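Local coordinates for protein pectate lyase 47 (Bacillus sp. TS-47, PDB 1VBL) that cleaves pectate by beta-elimination, as a thermostable, calcium-binding enzyme of polysaccharide lyase family 1, at residues Gln43-Asn48 with Val57-Tyr62; Met127-Ser132 with Leu151-Asp156; Ile192-Ser197 with Asn236-Ile241. All coordinates share one frame; numbering follows the deposited sequence.

The three contacts follow one another along the chain and along a parallel beta-helix, the fold of this lyase family. Contact 1 comes first, where helix 38-44 packs on strand 59-63 near the N-terminal end. Contact 2 lies about 11 Å on, centre to centre, and joins strands 127-129 and 149-153; the two touch through Leu45 on Val128. Between centres, contact 3 is about 10 Å from contact 2 and about 20 Å from contact 1. Strands 149-153 and 192-195 are neighbours in one parallel sheet, so contacts 2 and 3 link successive coils. Both approach the calcium site of Asp190, Asp229 and Asp233, whereas contact 1 lies away from it.

Contact 1: Gln43-Asn48 with Val57-Tyr62; sequences QALGGN and VPKIIY
Ile61 swings its CG1 branch to the side opposite its own carbonyl carbon (chi1 -59°) and runs on fully extended, which carries CD1 to Leu45 and Ala44. Leu45 is turned in a similar sense (chi1 -76°), and the two side chains cross at about a right angle. Ile61 CD1 sits 3.4 Å from Leu45 CD2 and 3.5 Å from Leu45 CG, closer than carbons usually pack. The same methyl meets Ala44 CB at 3.7 Å, so it is shared by two consecutive residues, Ala44 and Leu45, in the last turn before Gly46. Gly46, with positive phi, closes the helix in a Schellman motif.

Two residues earlier on strand 59-63, Lys59 lays its aliphatic chain alongside that turn: CD is 4.1 Å from Ala44 O. A bend at its last torsion then curls Lys59 NZ back to Val57 O, a 2.8 Å bond with the nitrogen tilted from the carbonyl plane. Asn55 O and Thr134 OG1 also bind this ammonium group, while Asn55 ND2 bonds to Leu45 O.

Helix 38-44 thus packs on strand 59-63 and, through Ala44, on Val35 of strand 32-35, consistent with the helical cap at the N-terminal end of pectate lyase beta-helices. The chemistry is divided: methyl groups fill the interface, and a buried lysine, surrounded by oxygen acceptors, probably keeps its charge beside it.

Contact 2: Met127-Ser132 with Leu151-Asp156; sequences MVYVGS and LIKNVD
Leu151 packs against Tyr129 in the dense part, the two side chains lying side by side. CD2 of Leu151 comes obliquely to the ring, 3.3 Å from Tyr129 CE1, and CD1 reaches the other way to Met127 CE at 3.7 Å. Between the backbones two parallel-strand bonds straddle Tyr129: Leu151 N to Val128 O, 2.7 Å and almost straight at 177°, and Val130 N to Leu151 O at 3.0 Å. Val155 is buried too, its CG1 3.4 Å from Val130 O and its CB against Ser132 OG.

The loose side begins beside Val130 and Lys153, where the backbone pairing lapses: water 1 accepts from Lys153 N (2.8 Å) and lies near Val130 O and Lys153 O, in plane at the Tyr129 ring edge, which Lys153 CD also flanks. The chains close up again where Ser132 OG, beside its own backbone N (chi1 -64°), accepts Asp156 N at 2.9 Å. A second water joins that OG to Asp156 OD1; Asp156 OD2 is held by Ser198 OG.

These are neighbouring beta-helix coils, the Leu151 side chain about 8 Å from calcium (nearest atoms). Hydrocarbon packs over the paired strands; beyond them water and a hydroxyl serve the amides.

Contact 3: Ile192-Ser197 with Asn236-Ile241; sequences ISIEGS and NSSDFI
Gly196 and Ser238 approach to 4.3 Å between CA atoms where both chains turn sharply: Gly196, Asn236 and Ser237 all have positive phi, and past the turn Asp239 N bonds to Ser197 O at 2.9 Å. The turns lie so close that Gly196 CA is 3.0 Å from Asn236 O, a CA-H...O contact.

Ser238 is wedged into the bend of the other chain. With chi1 at -69°, Ser238 OG stays clear of its own carbonyl and takes a long, weak but straight bond from Ser197 N (3.3 Å, 169°); it is held more firmly by Lys235 O, just before in the chain. Ile194 CG2 rests against Ser238 OG at 3.5 Å, and the same methyl also meets Ile241 CD1 at 3.9 Å.

This is the parallel beta-helix at one of its corners. Strand 192-195 turns at Gly196 into strand 200-208, the neighbouring coil turns at Asn236 into strand 239-251, and Asn154 makes the equivalent bend one coil earlier. Asn154 N probably bonds to Glu195 O, and Ser197 OG is bound to Ile152 O and Val155 N of that coil.

The buried Asp239 points its carboxylate away from segment 192-197, into a salt bridge with Arg271, and OD2 also meets His269. Glu195 OE1 accepts from Ser193 OG at 2.7 Å on its anti lone pair, which probably helps fix the rotation of the carboxylate; the Glu195 side chain comes within about 7 Å of the calcium ion, nearest atoms. A water lies between Glu195 OE2 and Asn236 ND2, although it is modelled too close to OE2 for that bridge to be certain.

Contact 1: Gln43-Asn48 with Val57-Tyr62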
loop_
_atom_site.group_PDB
_atom_site.type_symbol
_atom_site.label_atom_id
_atom_site.label_comp_id
_atom_site.label_asym_id
_atom_site.label_seq_id
_atom_site.Cartn_x
_atom_site.Cartn_y
_atom_site.Cartn_z
ATOM N N GLN A 43 18.517 2.459 14.871
ATOM C CA GLN A 43 19.957 2.661 14.989
ATOM C C GLN A 43 20.632 2.280 13.670
ATOM O O GLN A 43 21.484 3.009 13.167
ATOM C CB GLN A 43 20.516 1.822 16.144
ATOM C CG GLN A 43 19.886 2.170 17.485
ATOM C CD GLN A 43 20.431 1.355 18.635
ATOM O OE1 GLN A 43 20.532 0.129 18.553
ATOM N NE2 GLN A 43 20.775 2.032 19.727
ATOM N N ALA A 44 20.232 1.148 13.100
ATOM C CA ALA A 44 20.807 0.700 11.834
ATOM C C ALA A 44 20.530 1.713 10.727
ATOM O O ALA A 44 21.345 1.898 9.824
ATOM C CB ALA A 44 20.240 -0.660 11.448
ATOM N N LEU A 45 19.380 2.371 10.807
ATOM C CA LEU A 45 18.996 3.363 9.811
ATOM C C LEU A 45 19.648 4.731 10.024
ATOM O O LEU A 45 19.489 5.630 9.200
ATOM C CB LEU A 45 17.470 3.509 9.783
ATOM C CG LEU A 45 16.705 2.376 9.090
ATOM C CD1 LEU A 45 15.227 2.433 9.459
ATOM C CD2 LEU A 45 16.883 2.498 7.577
ATOM N N GLY A 46 20.380 4.899 11.120
ATOM C CA GLY A 46 21.021 6.184 11.346
ATOM C C GLY A 46 21.186 6.627 12.787
ATOM O O GLY A 46 22.089 7.404 13.086
ATOM N N GLY A 47 20.316 6.159 13.675
ATOM C CA GLY A 47 20.427 6.531 15.076
ATOM C C GLY A 47 19.379 7.512 15.567
ATOM O O GLY A 47 19.231 7.713 16.772
ATOM N N ASN A 48 18.652 8.126 14.638
ATOM C CA ASN A 48 17.615 9.094 14.990
ATOM C C ASN A 48 16.518 9.033 13.933
ATOM O O ASN A 48 16.722 9.452 12.797
ATOM C CB ASN A 48 18.213 10.502 15.048
ATOM C CG ASN A 48 17.209 11.545 15.498
ATOM O OD1 ASN A 48 16.220 11.814 14.814
ATOM N ND2 ASN A 48 17.459 12.138 16.659
ATOM N N VAL A 57 23.760 6.878 3.216
ATOM C CA VAL A 57 24.879 5.943 3.174
ATOM C C VAL A 57 24.373 4.551 2.803
ATOM O O VAL A 57 23.425 4.049 3.411
ATOM C CB VAL A 57 25.596 5.851 4.543
ATOM C CG1 VAL A 57 26.659 4.764 4.499
ATOM C CG2 VAL A 57 26.228 7.195 4.894
ATOM N N PRO A 58 24.990 3.914 1.793
ATOM C CA PRO A 58 24.562 2.572 1.385
ATOM C C PRO A 58 24.509 1.663 2.606
ATOM O O PRO A 58 25.493 1.528 3.324
ATOM C CB PRO A 58 25.643 2.155 0.395
ATOM C CG PRO A 58 25.983 3.458 -0.267
ATOM C CD PRO A 58 26.071 4.406 0.917
ATOM N N LYS A 59 23.362 1.038 2.839
ATOM C CA LYS A 59 23.215 0.176 4.002
ATOM C C LYS A 59 22.221 -0.950 3.779
ATOM O O LYS A 59 21.203 -0.781 3.099
ATOM C CB LYS A 59 22.779 1.018 5.206
ATOM C CG LYS A 59 21.540 1.868 4.941
ATOM C CD LYS A 59 21.438 3.034 5.914
ATOM C CE LYS A 59 20.426 4.062 5.431
ATOM N NZ LYS A 59 20.737 4.566 4.058
ATOM N N ILE A 60 22.533 -2.104 4.358
ATOM C CA ILE A 60 21.675 -3.272 4.265
ATOM C C ILE A 60 21.218 -3.599 5.672
ATOM O O ILE A 60 22.029 -3.698 6.596
ATOM C CB ILE A 60 22.416 -4.486 3.688
ATOM C CG1 ILE A 60 22.830 -4.201 2.244
ATOM C CG2 ILE A 60 21.520 -5.724 3.757
ATOM C CD1 ILE A 60 23.682 -5.287 1.619
ATOM N N ILE A 61 19.912 -3.759 5.829
ATOM C CA ILE A 61 19.338 -4.054 7.126
ATOM C C ILE A 61 18.484 -5.310 7.073
ATOM O O ILE A 61 17.440 -5.337 6.419
ATOM C CB ILE A 61 18.488 -2.868 7.612
ATOM C CG1 ILE A 61 19.371 -1.617 7.699
ATOM C CG2 ILE A 61 17.858 -3.195 8.957
ATOM C CD1 ILE A 61 18.637 -0.356 8.077
ATOM N N TYR A 62 18.944 -6.351 7.760
ATOM C CA TYR A 62 18.234 -7.621 7.811
ATOM C C TYR A 62 17.317 -7.650 9.018
ATOM O O TYR A 62 17.757 -7.433 10.147
ATOM C CB TYR A 62 19.225 -8.784 7.897
ATOM C CG TYR A 62 19.981 -9.028 6.612
ATOM C CD1 TYR A 62 19.330 -9.535 5.486
ATOM C CD2 TYR A 62 21.343 -8.747 6.516
ATOM C CE1 TYR A 62 20.016 -9.759 4.297
ATOM C CE2 TYR A 62 22.041 -8.967 5.328
ATOM C CZ TYR A 62 21.372 -9.473 4.225
ATOM O OH TYR A 62 22.053 -9.695 3.048
#

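Contact 2: Met127-Ser132 with Leu151-Asp156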
loop_
_atom_site.group_PDB
_atom_site.type_symbol
_atom_site.label_atom_id
_atom_site.label_comp_id
_atom_site.label_asym_id
_atom_site.label_seq_id
_atom_site.Cartn_x
_atom_site.Cartn_y
_atom_site.Cartn_z
ATOM N N MET A 127 6.130 5.364 12.684
ATOM C CA MET A 127 6.458 5.486 11.266
ATOM C C MET A 127 7.962 5.701 11.168
ATOM O O MET A 127 8.482 6.761 11.530
ATOM C CB MET A 127 5.694 6.644 10.620
ATOM C CG MET A 127 4.182 6.420 10.557
ATOM S SD MET A 127 3.708 4.756 9.963
ATOM C CE MET A 127 4.331 4.813 8.302
ATOM N N VAL A 128 8.652 4.671 10.693
ATOM C CA VAL A 128 10.107 4.676 10.571
ATOM C C VAL A 128 10.595 5.235 9.238
ATOM O O VAL A 128 10.239 4.727 8.173
ATOM C CB VAL A 128 10.659 3.235 10.744
ATOM C CG1 VAL A 128 12.172 3.224 10.642
ATOM C CG2 VAL A 128 10.213 2.670 12.088
ATOM N N TYR A 129 11.415 6.281 9.304
ATOM C CA TYR A 129 11.968 6.894 8.098
ATOM C C TYR A 129 13.074 6.025 7.509
ATOM O O TYR A 129 13.880 5.445 8.245
ATOM C CB TYR A 129 12.547 8.274 8.415
ATOM C CG TYR A 129 11.519 9.371 8.517
ATOM C CD1 TYR A 129 10.947 9.927 7.372
ATOM C CD2 TYR A 129 11.117 9.861 9.758
ATOM C CE1 TYR A 129 10.002 10.945 7.462
ATOM C CE2 TYR A 129 10.173 10.874 9.860
ATOM C CZ TYR A 129 9.620 11.411 8.710
ATOM O OH TYR A 129 8.680 12.406 8.815
ATOM N N VAL A 130 13.113 5.945 6.182
ATOM C CA VAL A 130 14.132 5.164 5.487
ATOM C C VAL A 130 14.924 6.104 4.585
ATOM O O VAL A 130 14.347 6.833 3.775
ATOM C CB VAL A 130 13.504 4.043 4.618
ATOM C CG1 VAL A 130 14.607 3.222 3.944
ATOM C CG2 VAL A 130 12.634 3.138 5.478
ATOM N N GLY A 131 16.245 6.098 4.735
ATOM C CA GLY A 131 17.082 6.961 3.919
ATOM C C GLY A 131 17.365 6.364 2.551
ATOM O O GLY A 131 17.001 5.220 2.277
ATOM N N SER A 132 18.018 7.139 1.690
ATOM C CA SER A 132 18.358 6.678 0.346
ATOM C C SER A 132 19.393 5.555 0.384
ATOM O O SER A 132 20.129 5.410 1.360
ATOM C CB SER A 132 18.903 7.842 -0.489
ATOM O OG SER A 132 17.916 8.839 -0.681
ATOM N N LEU A 151 8.380 4.822 6.238
ATOM C CA LEU A 151 8.111 6.076 5.557
ATOM C C LEU A 151 9.285 6.320 4.614
ATOM O O LEU A 151 10.395 6.640 5.048
ATOM C CB LEU A 151 8.007 7.216 6.575
ATOM C CG LEU A 151 6.970 8.314 6.335
ATOM C CD1 LEU A 151 5.570 7.717 6.387
ATOM C CD2 LEU A 151 7.110 9.394 7.409
ATOM N N ILE A 152 9.040 6.136 3.323
ATOM C CA ILE A 152 10.066 6.344 2.310
ATOM C C ILE A 152 9.750 7.719 1.740
ATOM O O ILE A 152 9.054 7.844 0.729
ATOM C CB ILE A 152 9.972 5.257 1.217
ATOM C CG1 ILE A 152 10.031 3.872 1.871
ATOM C CG2 ILE A 152 11.118 5.403 0.225
ATOM C CD1 ILE A 152 9.837 2.712 0.903
ATOM N N LYS A 153 10.259 8.748 2.414
ATOM C CA LYS A 153 9.991 10.130 2.043
ATOM C C LYS A 153 11.183 10.944 1.552
ATOM O O LYS A 153 12.197 11.065 2.240
ATOM C CB LYS A 153 9.351 10.845 3.233
ATOM C CG LYS A 153 8.913 12.267 2.946
ATOM C CD LYS A 153 8.151 12.834 4.129
ATOM C CE LYS A 153 7.570 14.201 3.822
ATOM N NZ LYS A 153 6.665 14.642 4.921
ATOM N N ASN A 154 11.030 11.516 0.360
ATOM C CA ASN A 154 12.058 12.339 -0.264
ATOM C C ASN A 154 13.409 11.648 -0.383
ATOM O O ASN A 154 14.455 12.279 -0.235
ATOM C CB ASN A 154 12.217 13.660 0.498
ATOM C CG ASN A 154 10.948 14.487 0.495
ATOM O OD1 ASN A 154 10.367 14.748 -0.559
ATOM N ND2 ASN A 154 10.511 14.910 1.676
ATOM N N VAL A 155 13.390 10.348 -0.651
ATOM C CA VAL A 155 14.633 9.606 -0.807
ATOM C C VAL A 155 14.638 8.871 -2.139
ATOM O O VAL A 155 13.660 8.927 -2.889
ATOM C CB VAL A 155 14.838 8.596 0.346
ATOM C CG1 VAL A 155 15.053 9.346 1.644
ATOM C CG2 VAL A 155 13.634 7.667 0.462
ATOM N N ASP A 156 15.742 8.203 -2.446
ATOM C CA ASP A 156 15.846 7.463 -3.695
ATOM C C ASP A 156 16.600 6.166 -3.492
ATOM O O ASP A 156 17.419 6.049 -2.580
ATOM C CB ASP A 156 16.595 8.277 -4.765
ATOM C CG ASP A 156 16.022 9.667 -4.962
ATOM O OD1 ASP A 156 16.365 10.575 -4.174
ATOM O OD2 ASP A 156 15.224 9.852 -5.904
HETATM O O HOH W 1 12.401 8.962 4.153
HETATM O O HOH W 2 18.751 10.831 -2.296
#

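Contact 3: Ile192-Ser197 with Asn236-Ile241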
loop_
_atom_site.group_PDB
_atom_site.type_symbol
_atom_site.label_atom_id
_atom_site.label_comp_id
_atom_site.label_asym_id
_atom_site.label_seq_id
_atom_site.Cartn_x
_atom_site.Cartn_y
_atom_site.Cartn_z
ATOM N N ILE A 192 3.740 0.744 4.281
ATOM C CA ILE A 192 4.786 1.377 3.487
ATOM C C ILE A 192 4.183 2.585 2.790
ATOM O O ILE A 192 3.205 2.466 2.052
ATOM C CB ILE A 192 5.378 0.429 2.414
ATOM C CG1 ILE A 192 6.133 -0.718 3.090
ATOM C CG2 ILE A 192 6.324 1.208 1.497
ATOM C CD1 ILE A 192 6.815 -1.672 2.119
ATOM N N SER A 193 4.768 3.748 3.044
ATOM C CA SER A 193 4.304 4.989 2.450
ATOM C C SER A 193 5.451 5.603 1.655
ATOM O O SER A 193 6.493 5.944 2.211
ATOM C CB SER A 193 3.845 5.956 3.543
ATOM O OG SER A 193 3.480 7.205 2.982
ATOM N N ILE A 194 5.250 5.723 0.349
ATOM C CA ILE A 194 6.253 6.280 -0.545
ATOM C C ILE A 194 5.817 7.689 -0.942
ATOM O O ILE A 194 4.804 7.865 -1.628
ATOM C CB ILE A 194 6.397 5.387 -1.795
ATOM C CG1 ILE A 194 6.780 3.969 -1.359
ATOM C CG2 ILE A 194 7.429 5.968 -2.745
ATOM C CD1 ILE A 194 6.812 2.944 -2.496
ATOM N N GLU A 195 6.580 8.686 -0.505
ATOM C CA GLU A 195 6.253 10.082 -0.787
ATOM C C GLU A 195 7.459 10.837 -1.341
ATOM O O GLU A 195 8.523 10.856 -0.726
ATOM C CB GLU A 195 5.763 10.764 0.499
ATOM C CG GLU A 195 4.782 9.925 1.305
ATOM C CD GLU A 195 4.437 10.529 2.661
ATOM O OE1 GLU A 195 3.852 9.805 3.496
ATOM O OE2 GLU A 195 4.740 11.720 2.894
ATOM N N GLY A 196 7.288 11.457 -2.506
ATOM C CA GLY A 196 8.370 12.209 -3.122
ATOM C C GLY A 196 9.646 11.407 -3.288
ATOM O O GLY A 196 10.745 11.956 -3.230
ATOM N N SER A 197 9.509 10.103 -3.512
ATOM C CA SER A 197 10.678 9.250 -3.665
ATOM C C SER A 197 10.683 8.505 -4.989
ATOM O O SER A 197 9.631 8.263 -5.579
ATOM C CB SER A 197 10.734 8.251 -2.512
ATOM O OG SER A 197 10.750 8.927 -1.269
ATOM N N ASN A 236 2.680 12.173 -3.982
ATOM C CA ASN A 236 3.522 13.357 -4.060
ATOM C C ASN A 236 4.751 13.241 -4.944
ATOM O O ASN A 236 5.891 13.290 -4.470
ATOM C CB ASN A 236 3.932 13.799 -2.654
ATOM C CG ASN A 236 2.742 14.208 -1.808
ATOM O OD1 ASN A 236 1.709 14.616 -2.337
ATOM N ND2 ASN A 236 2.884 14.117 -0.491
ATOM N N SER A 237 4.499 13.085 -6.239
ATOM C CA SER A 237 5.543 13.006 -7.245
ATOM C C SER A 237 6.536 11.859 -7.130
ATOM O O SER A 237 7.636 11.949 -7.661
ATOM C CB SER A 237 6.302 14.334 -7.299
ATOM O OG SER A 237 5.395 15.410 -7.456
ATOM N N SER A 238 6.166 10.788 -6.435
ATOM C CA SER A 238 7.057 9.636 -6.347
ATOM C C SER A 238 7.164 9.144 -7.786
ATOM O O SER A 238 6.294 9.437 -8.607
ATOM C CB SER A 238 6.459 8.551 -5.449
ATOM O OG SER A 238 6.443 8.987 -4.101
ATOM N N ASP A 239 8.209 8.397 -8.110
ATOM C CA ASP A 239 8.370 7.967 -9.493
ATOM C C ASP A 239 9.283 6.753 -9.591
ATOM O O ASP A 239 10.106 6.520 -8.709
ATOM C CB ASP A 239 8.981 9.133 -10.283
ATOM C CG ASP A 239 8.501 9.204 -11.719
ATOM O OD1 ASP A 239 7.647 8.393 -12.125
ATOM O OD2 ASP A 239 8.986 10.098 -12.448
ATOM N N PHE A 240 9.134 5.992 -10.672
ATOM C CA PHE A 240 9.972 4.820 -10.922
ATOM C C PHE A 240 9.935 3.818 -9.776
ATOM O O PHE A 240 10.904 3.653 -9.029
ATOM C CB PHE A 240 11.401 5.291 -11.192
ATOM C CG PHE A 240 11.486 6.328 -12.278
ATOM C CD1 PHE A 240 12.136 7.540 -12.059
ATOM C CD2 PHE A 240 10.884 6.105 -13.510
ATOM C CE1 PHE A 240 12.178 8.519 -13.054
ATOM C CE2 PHE A 240 10.919 7.077 -14.512
ATOM C CZ PHE A 240 11.566 8.285 -14.281
ATOM N N ILE A 241 8.803 3.136 -9.667
ATOM C CA ILE A 241 8.576 2.163 -8.612
ATOM C C ILE A 241 8.149 0.816 -9.180
ATOM O O ILE A 241 7.379 0.763 -10.132
ATOM C CB ILE A 241 7.459 2.665 -7.679
ATOM C CG1 ILE A 241 7.831 4.049 -7.137
ATOM C CG2 ILE A 241 7.213 1.667 -6.558
ATOM C CD1 ILE A 241 6.732 4.697 -6.327
HETATM O O HOH W 3 4.628 13.600 1.401
#